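Local coordinates for exonuclease mut-7 homolog (Aedes aegypti, PDB 7JW2), which probably trims the 3' ends of Argonaute-bound microRNAs as a magnesium-dependent 3'-5' exoribonuclease, and is represented here by its exonuclease domain, at residues A[62-67]-A[74-79]; A[13-18]-A[22-27]. One frame throughout, in Å; residues are numbered along the deposited sequence.

Interaction 1 (A[62-67]-A[74-79]); sequences YMIDVM and LDWAAL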
ATOM      1  N   TYR A  62      -1.412   2.302  14.389  1.00 14.49           N
ATOM      2  CA  TYR A  62      -2.454   2.370  13.376  1.00 14.09           C
ATOM      3  C   TYR A  62      -3.708   1.677  13.882  1.00 14.46           C
ATOM      4  O   TYR A  62      -3.642   0.575  14.428  1.00 15.41           O
ATOM      5  CB  TYR A  62      -1.982   1.704  12.084  1.00 16.09           C
ATOM      6  CG  TYR A  62      -0.737   2.323  11.503  1.00 14.68           C
ATOM      7  CD1 TYR A  62       0.527   1.830  11.821  1.00 15.31           C
ATOM      8  CD2 TYR A  62      -0.812   3.401  10.636  1.00 15.21           C
ATOM      9  CE1 TYR A  62       1.668   2.393  11.282  1.00 16.46           C
ATOM     10  CE2 TYR A  62       0.326   3.969  10.101  1.00 17.68           C
ATOM     11  CZ  TYR A  62       1.560   3.462  10.435  1.00 17.95           C
ATOM     12  OH  TYR A  62       2.699   4.025   9.903  1.00 20.80           O
ATOM     13  N   MET A  63      -4.856   2.304  13.679  1.00 15.30           N
ATOM     14  CA  MET A  63      -6.126   1.719  14.097  1.00 15.09           C
ATOM     15  C   MET A  63      -7.002   1.601  12.864  1.00 14.19           C
ATOM     16  O   MET A  63      -7.504   2.619  12.371  1.00 14.14           O
ATOM     17  CB  MET A  63      -6.784   2.572  15.175  1.00 15.90           C
ATOM     18  CG  MET A  63      -5.896   2.653  16.400  1.00 14.84           C
ATOM     19  SD  MET A  63      -6.616   3.597  17.744  1.00 22.60           S
ATOM     20  CE  MET A  63      -6.521   5.243  17.098  1.00 22.46           C
ATOM     21  N   ILE A  64      -7.156   0.378  12.349  1.00 13.98           N
ATOM     22  CA  ILE A  64      -7.980   0.157  11.162  1.00 14.35           C
ATOM     23  C   ILE A  64      -9.445   0.180  11.578  1.00 12.51           C
ATOM     24  O   ILE A  64      -9.885  -0.674  12.361  1.00 14.22           O
ATOM     25  CB  ILE A  64      -7.645  -1.172  10.470  1.00 13.11           C
ATOM     26  CG1 ILE A  64      -6.147  -1.300  10.167  1.00 14.83           C
ATOM     27  CG2 ILE A  64      -8.507  -1.333   9.185  1.00 15.54           C
ATOM     28  CD1 ILE A  64      -5.764  -2.741   9.859  1.00 15.99           C
ATOM     29  N   ASP A  65     -10.204   1.145  11.041  1.00 14.53           N
ATOM     30  CA  ASP A  65     -11.641   1.248  11.306  1.00 15.57           C
ATOM     31  C   ASP A  65     -12.346   0.334  10.316  1.00 13.46           C
ATOM     32  O   ASP A  65     -12.539   0.688   9.145  1.00 15.47           O
ATOM     33  CB  ASP A  65     -12.131   2.685  11.189  1.00 15.18           C
ATOM     34  CG  ASP A  65     -13.571   2.830  11.623  1.00 15.86           C
ATOM     35  OD1 ASP A  65     -14.307   1.833  11.548  1.00 16.49           O
ATOM     36  OD2 ASP A  65     -13.942   3.933  12.058  1.00 19.26           O
ATOM     37  N   VAL A  66     -12.689  -0.870  10.772  1.00 14.05           N
ATOM     38  CA  VAL A  66     -13.250  -1.860   9.865  1.00 14.45           C
ATOM     39  C   VAL A  66     -14.659  -1.465   9.458  1.00 17.66           C
ATOM     40  O   VAL A  66     -15.114  -1.798   8.360  1.00 19.43           O
ATOM     41  CB  VAL A  66     -13.201  -3.249  10.526  1.00 16.06           C
ATOM     42  CG1 VAL A  66     -13.878  -4.295   9.652  1.00 17.93           C
ATOM     43  CG2 VAL A  66     -11.732  -3.642  10.802  1.00 16.31           C
ATOM     44  N   MET A  67     -15.366  -0.743  10.329  1.00 17.68           N
ATOM     45  CA  MET A  67     -16.737  -0.343  10.027  1.00 18.37           C
ATOM     46  C   MET A  67     -16.791   0.677   8.898  1.00 21.63           C
ATOM     47  O   MET A  67     -17.704   0.635   8.065  1.00 25.12           O
ATOM     48  CB  MET A  67     -17.394   0.224  11.285  1.00 18.02           C
ATOM     49  CG  MET A  67     -17.737  -0.828  12.308  1.00 20.48           C
ATOM     50  SD  MET A  67     -18.510  -0.120  13.785  1.00 21.64           S
ATOM     51  CE  MET A  67     -20.025   0.517  13.099  1.00 22.69           C
ATOM     52  N   LEU A  74      -8.876  -8.331  -1.473  1.00 13.99           N
ATOM     53  CA  LEU A  74      -7.489  -8.048  -1.840  1.00 14.18           C
ATOM     54  C   LEU A  74      -6.775  -7.271  -0.738  1.00 15.23           C
ATOM     55  O   LEU A  74      -5.595  -7.519  -0.466  1.00 14.64           O
ATOM     56  CB  LEU A  74      -7.446  -7.273  -3.162  1.00 15.67           C
ATOM     57  CG  LEU A  74      -6.114  -6.756  -3.736  1.00 20.44           C
ATOM     58  CD1 LEU A  74      -5.620  -5.465  -3.088  1.00 19.12           C
ATOM     59  CD2 LEU A  74      -5.064  -7.820  -3.679  1.00 24.59           C
ATOM     60  N   ASP A  75      -7.464  -6.312  -0.114  1.00 14.37           N
ATOM     61  CA  ASP A  75      -6.826  -5.500   0.921  1.00 14.91           C
ATOM     62  C   ASP A  75      -6.464  -6.347   2.134  1.00 16.22           C
ATOM     63  O   ASP A  75      -5.335  -6.269   2.655  1.00 15.43           O
ATOM     64  CB  ASP A  75      -7.758  -4.344   1.322  1.00 16.51           C
ATOM     65  CG  ASP A  75      -8.180  -3.492   0.138  1.00 18.90           C
ATOM     66  OD1 ASP A  75      -7.322  -3.079  -0.672  1.00 20.75           O
ATOM     67  OD2 ASP A  75      -9.396  -3.219  -0.001  1.00 19.70           O
ATOM     68  N   TRP A  76      -7.398  -7.185   2.591  1.00 14.15           N
ATOM     69  CA  TRP A  76      -7.118  -8.059   3.726  1.00 14.89           C
ATOM     70  C   TRP A  76      -6.064  -9.097   3.376  1.00 14.47           C
ATOM     71  O   TRP A  76      -5.200  -9.409   4.197  1.00 15.16           O
ATOM     72  CB  TRP A  76      -8.402  -8.735   4.216  1.00 14.88           C
ATOM     73  CG  TRP A  76      -9.353  -7.761   4.845  1.00 16.96           C
ATOM     74  CD1 TRP A  76     -10.602  -7.422   4.405  1.00 15.14           C
ATOM     75  CD2 TRP A  76      -9.115  -6.985   6.025  1.00 17.18           C
ATOM     76  NE1 TRP A  76     -11.162  -6.486   5.253  1.00 16.93           N
ATOM     77  CE2 TRP A  76     -10.264  -6.201   6.249  1.00 16.34           C
ATOM     78  CE3 TRP A  76      -8.041  -6.883   6.919  1.00 16.25           C
ATOM     79  CZ2 TRP A  76     -10.367  -5.326   7.329  1.00 17.30           C
ATOM     80  CZ3 TRP A  76      -8.149  -6.015   7.989  1.00 18.14           C
ATOM     81  CH2 TRP A  76      -9.303  -5.245   8.181  1.00 18.93           C
ATOM     82  N   ALA A  77      -6.095  -9.626   2.153  1.00 14.05           N
ATOM     83  CA  ALA A  77      -5.065 -10.574   1.763  1.00 14.40           C
ATOM     84  C   ALA A  77      -3.694  -9.913   1.749  1.00 14.77           C
ATOM     85  O   ALA A  77      -2.687 -10.552   2.085  1.00 14.65           O
ATOM     86  CB  ALA A  77      -5.406 -11.163   0.394  1.00 15.65           C
ATOM     87  N   ALA A  78      -3.632  -8.632   1.389  1.00 14.06           N
ATOM     88  CA  ALA A  78      -2.350  -7.937   1.365  1.00 15.46           C
ATOM     89  C   ALA A  78      -1.817  -7.724   2.776  1.00 16.29           C
ATOM     90  O   ALA A  78      -0.607  -7.830   3.009  1.00 16.33           O
ATOM     91  CB  ALA A  78      -2.477  -6.603   0.636  1.00 17.40           C
ATOM     92  N   LEU A  79      -2.696  -7.437   3.730  1.00 15.51           N
ATOM     93  CA  LEU A  79      -2.261  -7.293   5.115  1.00 16.06           C
ATOM     94  C   LEU A  79      -1.801  -8.630   5.683  1.00 17.52           C
ATOM     95  O   LEU A  79      -0.773  -8.706   6.376  1.00 16.79           O
ATOM     96  CB  LEU A  79      -3.399  -6.713   5.959  1.00 16.49           C
ATOM     97  CG  LEU A  79      -3.083  -6.492   7.441  1.00 14.89           C
ATOM     98  CD1 LEU A  79      -1.925  -5.515   7.587  1.00 18.81           C
ATOM     99  CD2 LEU A  79      -4.319  -5.990   8.166  1.00 17.52           C
TER
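V66 and W76 mark the nearest approach of the two backbones, yet their CA atoms are still 10.7 Å apart, so strand 61-65, with the start of the short helix that follows it, meets helix 73-84 through side chains alone. The two segments illustrate how a helix is laid on a sheet by a few apolar groups of very different length. W76 supplies most of the reach: with CG set beside its backbone N (chi1 -68°), the indole extends from the helix until CH2, at the far corner of its six-membered ring, touches both I64 and V66. V66 CG2 approaches that corner from the edge, near the ring plane, 3.9 Å from W76 CH2. I64 divides its two branches between two partners. Its CG2 lies obliquely to the indole, 4.1 Å from W76 CH2, as the two side chains run past each other in opposite senses. The longer branch of I64, which starts beside the backbone N (chi1 -53°), carries CD1 tip to tip onto L79, with CD1 3.9 Å from L79 CD2. Strand 50-56 continues this apolar layer, I53 touching W76 and L55 touching L79, while F110 brings its ring against the indole at about 50°. Where the strand ends, D65 N-caps the short helix 66-69, its OD1 accepting a hydrogen bond from V68 N, while OD2 forms a salt bridge with R175. Such packing belongs to the RNase H-like exonuclease fold, in which helix 73-84 lies on the central sheet as part of the crossover from strand 61-65 to strand 90-93.

Interaction 2 (A[13-18]-A[22-27]); sequences HLVDSK and YAMLSD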
ATOM      1  N   HIS A  13      -2.723   6.888  14.254  1.00 18.91           N
ATOM      2  CA  HIS A  13      -3.361   7.046  12.950  1.00 20.53           C
ATOM      3  C   HIS A  13      -4.661   6.262  12.892  1.00 20.20           C
ATOM      4  O   HIS A  13      -4.662   5.041  13.070  1.00 21.50           O
ATOM      5  CB  HIS A  13      -2.426   6.577  11.836  1.00 19.49           C
ATOM      6  CG  HIS A  13      -1.031   7.094  11.969  1.00 21.25           C
ATOM      7  ND1 HIS A  13      -0.660   8.355  11.551  1.00 26.86           N
ATOM      8  CD2 HIS A  13       0.081   6.528  12.494  1.00 21.16           C
ATOM      9  CE1 HIS A  13       0.625   8.538  11.803  1.00 26.53           C
ATOM     10  NE2 HIS A  13       1.098   7.442  12.372  1.00 23.23           N
ATOM     11  N   LEU A  14      -5.766   6.955  12.622  1.00 18.66           N
ATOM     12  CA  LEU A  14      -7.027   6.289  12.348  1.00 19.20           C
ATOM     13  C   LEU A  14      -7.060   5.976  10.858  1.00 18.57           C
ATOM     14  O   LEU A  14      -7.041   6.887  10.022  1.00 22.38           O
ATOM     15  CB  LEU A  14      -8.228   7.146  12.763  1.00 22.05           C
ATOM     16  CG  LEU A  14      -9.610   6.494  12.596  1.00 20.96           C
ATOM     17  CD1 LEU A  14      -9.760   5.243  13.446  1.00 20.15           C
ATOM     18  CD2 LEU A  14     -10.748   7.482  12.901  1.00 23.92           C
ATOM     19  N   VAL A  15      -7.086   4.692  10.529  1.00 15.16           N
ATOM     20  CA  VAL A  15      -7.045   4.239   9.144  1.00 15.91           C
ATOM     21  C   VAL A  15      -8.487   3.994   8.713  1.00 16.29           C
ATOM     22  O   VAL A  15      -9.104   2.995   9.098  1.00 17.16           O
ATOM     23  CB  VAL A  15      -6.170   2.991   8.996  1.00 17.41           C
ATOM     24  CG1 VAL A  15      -6.292   2.412   7.588  1.00 17.06           C
ATOM     25  CG2 VAL A  15      -4.723   3.346   9.303  1.00 18.54           C
ATOM     26  N   ASP A  16      -9.048   4.921   7.921  1.00 15.72           N
ATOM     27  CA  ASP A  16     -10.471   4.872   7.597  1.00 16.46           C
ATOM     28  C   ASP A  16     -10.713   5.066   6.107  1.00 18.22           C
ATOM     29  O   ASP A  16     -11.825   5.421   5.696  1.00 19.86           O
ATOM     30  CB  ASP A  16     -11.263   5.904   8.416  1.00 17.64           C
ATOM     31  CG  ASP A  16     -10.775   7.326   8.218  1.00 20.88           C
ATOM     32  OD1 ASP A  16      -9.845   7.552   7.420  1.00 22.28           O
ATOM     33  OD2 ASP A  16     -11.324   8.239   8.882  1.00 27.26           O
ATOM     34  N   SER A  17      -9.698   4.813   5.292  1.00 17.18           N
ATOM     35  CA  SER A  17      -9.782   5.006   3.854  1.00 18.90           C
ATOM     36  C   SER A  17      -8.696   4.151   3.213  1.00 18.41           C
ATOM     37  O   SER A  17      -7.730   3.739   3.873  1.00 18.74           O
ATOM     38  CB  SER A  17      -9.613   6.478   3.483  1.00 19.54           C
ATOM     39  OG  SER A  17      -8.274   6.895   3.653  1.00 22.66           O
ATOM     40  N   LYS A  18      -8.847   3.902   1.913  1.00 18.91           N
ATOM     41  CA  LYS A  18      -7.923   2.996   1.242  1.00 18.62           C
ATOM     42  C   LYS A  18      -6.536   3.607   1.146  1.00 18.20           C
ATOM     43  O   LYS A  18      -5.540   2.895   1.330  1.00 16.57           O
ATOM     44  CB  LYS A  18      -8.463   2.596  -0.136  1.00 22.87           C
ATOM     45  CG  LYS A  18      -8.789   1.099  -0.156  1.00 30.20           C
ATOM     46  CD  LYS A  18      -9.738   0.638  -1.253  1.00 27.30           C
ATOM     47  CE  LYS A  18     -10.712  -0.378  -0.661  1.00 29.39           C
ATOM     48  NZ  LYS A  18     -10.976  -1.554  -1.513  1.00 36.04           N
ATOM     49  N   TYR A  22      -3.039   1.742   2.644  1.00 13.33           N
ATOM     50  CA  TYR A  22      -1.804   1.435   1.923  1.00 12.65           C
ATOM     51  C   TYR A  22      -0.624   2.227   2.473  1.00 13.69           C
ATOM     52  O   TYR A  22       0.509   1.740   2.428  1.00 13.09           O
ATOM     53  CB  TYR A  22      -2.000   1.661   0.416  1.00 13.59           C
ATOM     54  CG  TYR A  22      -2.782   0.508  -0.162  1.00 14.92           C
ATOM     55  CD1 TYR A  22      -2.211  -0.751  -0.253  1.00 20.27           C
ATOM     56  CD2 TYR A  22      -4.094   0.656  -0.566  1.00 22.17           C
ATOM     57  CE1 TYR A  22      -2.918  -1.833  -0.750  1.00 21.33           C
ATOM     58  CE2 TYR A  22      -4.812  -0.421  -1.074  1.00 21.76           C
ATOM     59  CZ  TYR A  22      -4.221  -1.660  -1.152  1.00 20.33           C
ATOM     60  OH  TYR A  22      -4.930  -2.734  -1.645  1.00 23.92           O
ATOM     61  N   ALA A  23      -0.854   3.428   3.014  1.00 13.43           N
ATOM     62  CA  ALA A  23       0.233   4.133   3.690  1.00 14.36           C
ATOM     63  C   ALA A  23       0.681   3.367   4.930  1.00 13.68           C
ATOM     64  O   ALA A  23       1.888   3.244   5.204  1.00 14.44           O
ATOM     65  CB  ALA A  23      -0.205   5.551   4.063  1.00 16.89           C
ATOM     66  N   MET A  24      -0.278   2.818   5.677  1.00 13.69           N
ATOM     67  CA  MET A  24       0.051   1.943   6.803  1.00 13.48           C
ATOM     68  C   MET A  24       0.850   0.728   6.338  1.00 14.24           C
ATOM     69  O   MET A  24       1.876   0.376   6.939  1.00 13.34           O
ATOM     70  CB  MET A  24      -1.238   1.504   7.504  1.00 13.06           C
ATOM     71  CG  MET A  24      -1.014   0.395   8.527  1.00 13.21           C
ATOM     72  SD  MET A  24      -2.592  -0.327   9.048  1.00 15.00           S
ATOM     73  CE  MET A  24      -2.926  -1.391   7.624  1.00 15.04           C
ATOM     74  N   LEU A  25       0.383   0.056   5.282  1.00 13.74           N
ATOM     75  CA  LEU A  25       1.070  -1.136   4.791  1.00 15.06           C
ATOM     76  C   LEU A  25       2.497  -0.807   4.380  1.00 14.32           C
ATOM     77  O   LEU A  25       3.416  -1.599   4.603  1.00 14.85           O
ATOM     78  CB  LEU A  25       0.306  -1.749   3.615  1.00 16.12           C
ATOM     79  CG  LEU A  25       0.689  -3.193   3.272  1.00 17.70           C
ATOM     80  CD1 LEU A  25       0.399  -4.086   4.484  1.00 20.69           C
ATOM     81  CD2 LEU A  25      -0.087  -3.697   2.064  1.00 20.59           C
ATOM     82  N   SER A  26       2.704   0.367   3.788  1.00 13.31           N
ATOM     83  CA  SER A  26       4.044   0.782   3.390  1.00 14.41           C
ATOM     84  C   SER A  26       5.000   0.798   4.578  1.00 15.00           C
ATOM     85  O   SER A  26       6.151   0.355   4.464  1.00 17.67           O
ATOM     86  CB  SER A  26       3.979   2.163   2.741  1.00 15.47           C
ATOM     87  OG  SER A  26       5.278   2.661   2.483  1.00 18.63           O
ATOM     88  N   ASP A  27       4.542   1.307   5.724  1.00 13.96           N
ATOM     89  CA  ASP A  27       5.364   1.310   6.932  1.00 14.88           C
ATOM     90  C   ASP A  27       5.529  -0.104   7.476  1.00 16.07           C
ATOM     91  O   ASP A  27       6.655  -0.565   7.713  1.00 16.97           O
ATOM     92  CB  ASP A  27       4.722   2.235   7.972  1.00 17.28           C
ATOM     93  CG  ASP A  27       5.443   2.227   9.314  1.00 21.57           C
ATOM     94  OD1 ASP A  27       6.611   1.786   9.387  1.00 23.11           O
ATOM     95  OD2 ASP A  27       4.837   2.682  10.309  1.00 20.46           O
TER
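V15 and M24 meet because both side chains are swung toward the gap between strand and helix: V15 CG1 stands opposite the backbone N (chi1 172°), placing CG2 on the flank beside it, and M24 leaves its helix extended through its first two torsions before bending at the thioether. This is the packing of a β-α unit, strand 12-15 turning through a tight connection into helix 18-28 at the edge of the sheet. V15 CG2 rests 4.3 Å from M24 SD, a loose apolar touch between backbones whose CA atoms at V15 and M24 are 7.8 Å apart. M24 also reaches Y62 and I64 on the neighbouring strand, so the sulfur end belongs to a layer wider than this pair. S17 starts the helix as its N-cap, its OG accepting a weak hydrogen bond from K20 N. In the first helical turn Y22 N donates to K18 O over 3.1 Å, nearly straight at 162°. The polar end of K18 is turned elsewhere, into salt bridges with E72 and D75. The helix also packs against the second subunit, where S26 OG is hydrogen-bonded to D19 O of that chain. The aromatic ring of Y22 starts beside its own backbone N and therefore slants back along the first turn, bringing CD2 to 3.3 Å from K18 O.

Overall arrangement
Read from the N terminus, interaction 2 closes first, folding helix 18-28 back onto strand 12-15 across a three-residue gap. The chain then runs through strands 33-40 and 50-56 before interaction 1 closes the next short loop, between strand 61-65 and helix 73-84. The two are in series, neither nested nor crossed, but the fold brings them together: strands 12-15 and 61-65 are parallel neighbours in one sheet, and the contact centres lie about 8 Å apart. Y62 joins them directly, stacking on H13 and hydrogen-bonding through its OH to D27, while a weak hydrogen bond from Y22 to D75 links the two helices. Both contacts border the second subunit.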